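Local coordinates for protein phosphoribosylformylglycinamidine synthase 2 (Thermus thermophilus, PDB 3VIU) that belongs to the PurM-like (AIR synthase related) family, carrying two tandem N- and C-terminal domain pairs in one chain that holds bound ADP and magnesium, at residues A[384-398]-A[574-588]. Residues are numbered along the deposited sequence; the frame is centred on the assembly and turned at random.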
# COMPACT_ATOMS: atom_id res chain seq x y z
N ILE A 384 -3.90 -14.29 -29.15
CA ILE A 384 -5.26 -14.25 -28.63
C ILE A 384 -6.16 -14.73 -29.76
O ILE A 384 -6.17 -14.17 -30.85
CB ILE A 384 -5.66 -12.82 -28.19
CG1 ILE A 384 -5.20 -11.81 -29.24
CG2 ILE A 384 -5.03 -12.49 -26.83
CD1 ILE A 384 -5.35 -10.34 -28.82
N PRO A 385 -6.91 -15.81 -29.51
CA PRO A 385 -7.82 -16.39 -30.50
C PRO A 385 -9.05 -15.55 -30.79
O PRO A 385 -9.48 -14.76 -29.96
CB PRO A 385 -8.20 -17.72 -29.86
CG PRO A 385 -8.29 -17.34 -28.42
CD PRO A 385 -7.03 -16.51 -28.23
N PRO A 386 -9.63 -15.70 -32.00
CA PRO A 386 -10.82 -14.93 -32.35
C PRO A 386 -11.92 -15.31 -31.35
O PRO A 386 -12.19 -16.49 -31.15
CB PRO A 386 -11.14 -15.41 -33.77
CG PRO A 386 -9.78 -15.73 -34.32
CD PRO A 386 -9.14 -16.47 -33.16
N LEU A 387 -12.53 -14.31 -30.72
CA LEU A 387 -13.57 -14.58 -29.74
C LEU A 387 -14.87 -13.89 -30.10
O LEU A 387 -14.87 -12.85 -30.76
CB LEU A 387 -13.12 -14.11 -28.36
CG LEU A 387 -11.86 -14.76 -27.79
CD1 LEU A 387 -11.46 -14.05 -26.52
CD2 LEU A 387 -12.10 -16.24 -27.54
N GLU A 388 -15.97 -14.48 -29.66
CA GLU A 388 -17.29 -13.92 -29.91
C GLU A 388 -18.22 -14.24 -28.75
O GLU A 388 -18.20 -15.34 -28.20
CB GLU A 388 -17.88 -14.49 -31.20
CG GLU A 388 -17.45 -13.75 -32.46
CD GLU A 388 -18.07 -14.33 -33.71
OE1 GLU A 388 -17.97 -13.69 -34.78
OE2 GLU A 388 -18.66 -15.44 -33.62
N ALA A 389 -19.03 -13.26 -28.38
CA ALA A 389 -19.96 -13.44 -27.28
C ALA A 389 -21.01 -12.36 -27.30
O ALA A 389 -20.82 -11.30 -27.91
CB ALA A 389 -19.21 -13.40 -25.95
N ASP A 390 -22.14 -12.62 -26.66
CA ASP A 390 -23.21 -11.64 -26.62
C ASP A 390 -22.87 -10.55 -25.60
O ASP A 390 -22.86 -10.80 -24.40
CB ASP A 390 -24.53 -12.33 -26.24
CG ASP A 390 -25.65 -11.34 -25.98
OD1 ASP A 390 -25.56 -10.20 -26.48
OD2 ASP A 390 -26.61 -11.70 -25.28
N PRO A 391 -22.55 -9.34 -26.08
CA PRO A 391 -22.21 -8.25 -25.16
C PRO A 391 -23.31 -7.91 -24.16
O PRO A 391 -23.04 -7.37 -23.09
CB PRO A 391 -21.85 -7.09 -26.10
CG PRO A 391 -22.62 -7.40 -27.36
CD PRO A 391 -22.47 -8.90 -27.49
N GLN A 392 -24.56 -8.24 -24.49
CA GLN A 392 -25.66 -7.98 -23.57
C GLN A 392 -25.39 -8.74 -22.29
O GLN A 392 -25.62 -8.24 -21.19
CB GLN A 392 -26.99 -8.48 -24.14
CG GLN A 392 -27.71 -7.52 -25.10
CD GLN A 392 -28.17 -6.24 -24.42
OE1 GLN A 392 -28.42 -6.22 -23.21
NE2 GLN A 392 -28.30 -5.18 -25.19
N GLU A 393 -24.88 -9.95 -22.44
CA GLU A 393 -24.60 -10.80 -21.30
C GLU A 393 -23.18 -10.70 -20.75
O GLU A 393 -22.96 -10.94 -19.56
CB GLU A 393 -24.96 -12.25 -21.63
CG GLU A 393 -25.85 -12.89 -20.57
CD GLU A 393 -25.14 -13.98 -19.80
OE1 GLU A 393 -25.50 -14.22 -18.63
OE2 GLU A 393 -24.22 -14.61 -20.38
N VAL A 394 -22.22 -10.35 -21.59
CA VAL A 394 -20.85 -10.22 -21.12
C VAL A 394 -20.71 -9.13 -20.06
O VAL A 394 -20.00 -9.31 -19.07
CB VAL A 394 -19.88 -9.94 -22.28
CG1 VAL A 394 -18.55 -9.40 -21.75
CG2 VAL A 394 -19.64 -11.23 -23.06
N LEU A 395 -21.38 -8.00 -20.25
CA LEU A 395 -21.30 -6.91 -19.28
C LEU A 395 -21.88 -7.35 -17.94
O LEU A 395 -21.32 -7.05 -16.89
CB LEU A 395 -22.03 -5.67 -19.79
CG LEU A 395 -22.19 -4.53 -18.78
CD1 LEU A 395 -20.82 -4.05 -18.30
CD2 LEU A 395 -22.97 -3.39 -19.42
N ARG A 396 -23.01 -8.07 -17.99
CA ARG A 396 -23.64 -8.55 -16.76
C ARG A 396 -22.74 -9.58 -16.08
O ARG A 396 -22.64 -9.62 -14.86
CB ARG A 396 -25.02 -9.17 -17.04
CG ARG A 396 -26.11 -8.17 -17.46
CD ARG A 396 -27.51 -8.77 -17.31
NE ARG A 396 -27.79 -9.81 -18.29
CZ ARG A 396 -28.34 -9.59 -19.48
NH1 ARG A 396 -28.68 -8.36 -19.84
NH2 ARG A 396 -28.53 -10.60 -20.32
N ARG A 397 -22.08 -10.42 -16.88
CA ARG A 397 -21.21 -11.44 -16.32
C ARG A 397 -19.95 -10.84 -15.70
O ARG A 397 -19.44 -11.35 -14.70
CB ARG A 397 -20.84 -12.48 -17.38
CG ARG A 397 -22.01 -13.39 -17.77
CD ARG A 397 -21.73 -14.18 -19.04
NE ARG A 397 -20.67 -15.17 -18.90
CZ ARG A 397 -20.10 -15.82 -19.93
NH1 ARG A 397 -20.50 -15.57 -21.17
NH2 ARG A 397 -19.14 -16.71 -19.71
N LEU A 398 -19.46 -9.74 -16.28
CA LEU A 398 -18.26 -9.07 -15.77
C LEU A 398 -18.58 -8.35 -14.46
O LEU A 398 -17.78 -8.38 -13.51
CB LEU A 398 -17.73 -8.06 -16.78
CG LEU A 398 -16.89 -8.64 -17.92
CD1 LEU A 398 -16.57 -7.54 -18.93
CD2 LEU A 398 -15.61 -9.26 -17.37
N LEU A 574 -7.15 -7.44 -25.54
CA LEU A 574 -7.71 -8.56 -24.79
C LEU A 574 -6.70 -9.35 -23.96
O LEU A 574 -7.11 -10.12 -23.08
CB LEU A 574 -8.42 -9.52 -25.76
CG LEU A 574 -9.46 -8.84 -26.66
CD1 LEU A 574 -9.91 -9.79 -27.75
CD2 LEU A 574 -10.62 -8.38 -25.80
N GLY A 575 -5.41 -9.18 -24.23
CA GLY A 575 -4.39 -9.90 -23.50
C GLY A 575 -4.42 -9.68 -22.00
O GLY A 575 -4.40 -8.55 -21.53
N ALA A 576 -4.46 -10.77 -21.24
CA ALA A 576 -4.47 -10.71 -19.78
C ALA A 576 -5.67 -9.91 -19.26
O ALA A 576 -5.63 -9.39 -18.15
CB ALA A 576 -3.17 -10.08 -19.28
N SER A 577 -6.73 -9.81 -20.05
CA SER A 577 -7.88 -9.03 -19.63
C SER A 577 -8.90 -9.82 -18.85
O SER A 577 -8.83 -11.05 -18.76
CB SER A 577 -8.57 -8.42 -20.84
OG SER A 577 -9.24 -9.43 -21.58
N GLU A 578 -9.86 -9.08 -18.30
CA GLU A 578 -10.96 -9.67 -17.55
C GLU A 578 -11.86 -10.45 -18.50
O GLU A 578 -12.19 -11.60 -18.26
CB GLU A 578 -11.79 -8.58 -16.86
CG GLU A 578 -11.21 -8.02 -15.58
CD GLU A 578 -11.00 -9.10 -14.53
OE1 GLU A 578 -11.78 -10.08 -14.50
OE2 GLU A 578 -10.05 -8.95 -13.73
N VAL A 579 -12.25 -9.81 -19.60
CA VAL A 579 -13.13 -10.45 -20.55
C VAL A 579 -12.53 -11.72 -21.11
O VAL A 579 -13.25 -12.67 -21.42
CB VAL A 579 -13.52 -9.50 -21.71
CG1 VAL A 579 -12.38 -9.40 -22.72
CG2 VAL A 579 -14.81 -9.99 -22.38
N LEU A 580 -11.20 -11.75 -21.26
CA LEU A 580 -10.55 -12.95 -21.78
C LEU A 580 -10.73 -14.09 -20.79
O LEU A 580 -11.12 -15.20 -21.15
CB LEU A 580 -9.05 -12.72 -22.01
CG LEU A 580 -8.24 -13.98 -22.35
CD1 LEU A 580 -8.75 -14.60 -23.65
CD2 LEU A 580 -6.77 -13.63 -22.48
N TYR A 581 -10.47 -13.79 -19.52
CA TYR A 581 -10.59 -14.78 -18.46
C TYR A 581 -12.02 -15.30 -18.34
O TYR A 581 -12.23 -16.49 -18.10
CB TYR A 581 -10.18 -14.18 -17.11
CG TYR A 581 -10.38 -15.13 -15.96
CD1 TYR A 581 -9.53 -16.22 -15.77
CD2 TYR A 581 -11.44 -14.95 -15.07
CE1 TYR A 581 -9.72 -17.10 -14.71
CE2 TYR A 581 -11.63 -15.82 -14.01
CZ TYR A 581 -10.77 -16.90 -13.84
OH TYR A 581 -10.96 -17.77 -12.79
N LEU A 582 -12.99 -14.41 -18.49
CA LEU A 582 -14.39 -14.78 -18.40
C LEU A 582 -14.81 -15.71 -19.54
O LEU A 582 -15.59 -16.63 -19.32
CB LEU A 582 -15.28 -13.53 -18.43
CG LEU A 582 -16.79 -13.82 -18.48
CD1 LEU A 582 -17.27 -14.16 -17.09
CD2 LEU A 582 -17.54 -12.61 -19.02
N LEU A 583 -14.28 -15.47 -20.74
CA LEU A 583 -14.64 -16.28 -21.89
C LEU A 583 -13.81 -17.54 -22.16
O LEU A 583 -14.28 -18.47 -22.81
CB LEU A 583 -14.65 -15.40 -23.15
CG LEU A 583 -15.64 -14.22 -23.11
CD1 LEU A 583 -15.46 -13.36 -24.35
CD2 LEU A 583 -17.08 -14.75 -23.03
N THR A 584 -12.58 -17.58 -21.66
CA THR A 584 -11.73 -18.75 -21.88
C THR A 584 -11.36 -19.43 -20.58
O THR A 584 -10.86 -20.56 -20.58
CB THR A 584 -10.42 -18.38 -22.59
OG1 THR A 584 -9.61 -17.59 -21.70
CG2 THR A 584 -10.71 -17.59 -23.86
N GLY A 585 -11.60 -18.75 -19.47
CA GLY A 585 -11.25 -19.31 -18.19
C GLY A 585 -9.74 -19.27 -18.00
O GLY A 585 -9.21 -19.81 -17.04
N LYS A 586 -9.04 -18.61 -18.92
CA LYS A 586 -7.59 -18.54 -18.83
C LYS A 586 -7.01 -17.14 -18.95
O LYS A 586 -7.73 -16.18 -19.26
CB LYS A 586 -7.00 -19.47 -19.90
CG LYS A 586 -7.56 -20.90 -19.80
CD LYS A 586 -6.75 -21.93 -20.60
CE LYS A 586 -6.98 -21.82 -22.10
NZ LYS A 586 -6.12 -22.80 -22.83
N GLU A 587 -5.72 -17.01 -18.68
CA GLU A 587 -5.04 -15.73 -18.77
C GLU A 587 -3.77 -15.92 -19.57
O GLU A 587 -2.90 -16.72 -19.21
CB GLU A 587 -4.73 -15.14 -17.38
CG GLU A 587 -3.61 -15.82 -16.62
CD GLU A 587 -3.21 -15.08 -15.35
OE1 GLU A 587 -2.23 -15.51 -14.71
OE2 GLU A 587 -3.87 -14.08 -14.98
N PHE A 588 -3.66 -15.19 -20.67
CA PHE A 588 -2.51 -15.29 -21.55
C PHE A 588 -2.50 -14.08 -22.47
O PHE A 588 -3.36 -13.22 -22.37
CB PHE A 588 -2.61 -16.60 -22.36
CG PHE A 588 -3.88 -16.72 -23.17
CD1 PHE A 588 -3.90 -16.33 -24.51
CD2 PHE A 588 -5.04 -17.22 -22.60
CE1 PHE A 588 -5.08 -16.44 -25.26
CE2 PHE A 588 -6.22 -17.34 -23.34
CZ PHE A 588 -6.24 -16.96 -24.67
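R397, on helix 391-398, lays its side chain against L582. CB meets the L582 methyls first, with CD2 of L582 3.7 Å from CB of R397. The chain then bends at chi3 (67°). This brings NE back to 4.0 Å from L582 CD1 and lays one face of the guanidinium over the leucine. CZ lies 4.1 Å from L582 CG. At the tip, NH1 touches L583 CD2. NH2 is 3.6 Å from the L582 carbonyl O, too long to count as a hydrogen bond. L582 reaches this far because its CG is anti to the backbone N (chi1 174°). CD2 of L582 also touches V394 and L398. V394 CG1 packs on V579 CG2 at 3.8 Å. Ahead of the helix, A389 CB rests on L583, and L387 splits its methyls between L580 and T584. P385 CD meets the edge of the F588 ring, 3.6 Å from F588 CE1; I384 CG2 lies nearby, and L580 CD2 covers one ring face. The contact is mostly apolar packing. It sets a loop and a helix on helix 578-584 of the second AIR synthase related C-terminal domain, the helices nearly perpendicular (104°). L387 and L583 also touch L650 of helix 650-653. Strand 702-707 packs on L395, and helix 451-456 on A576.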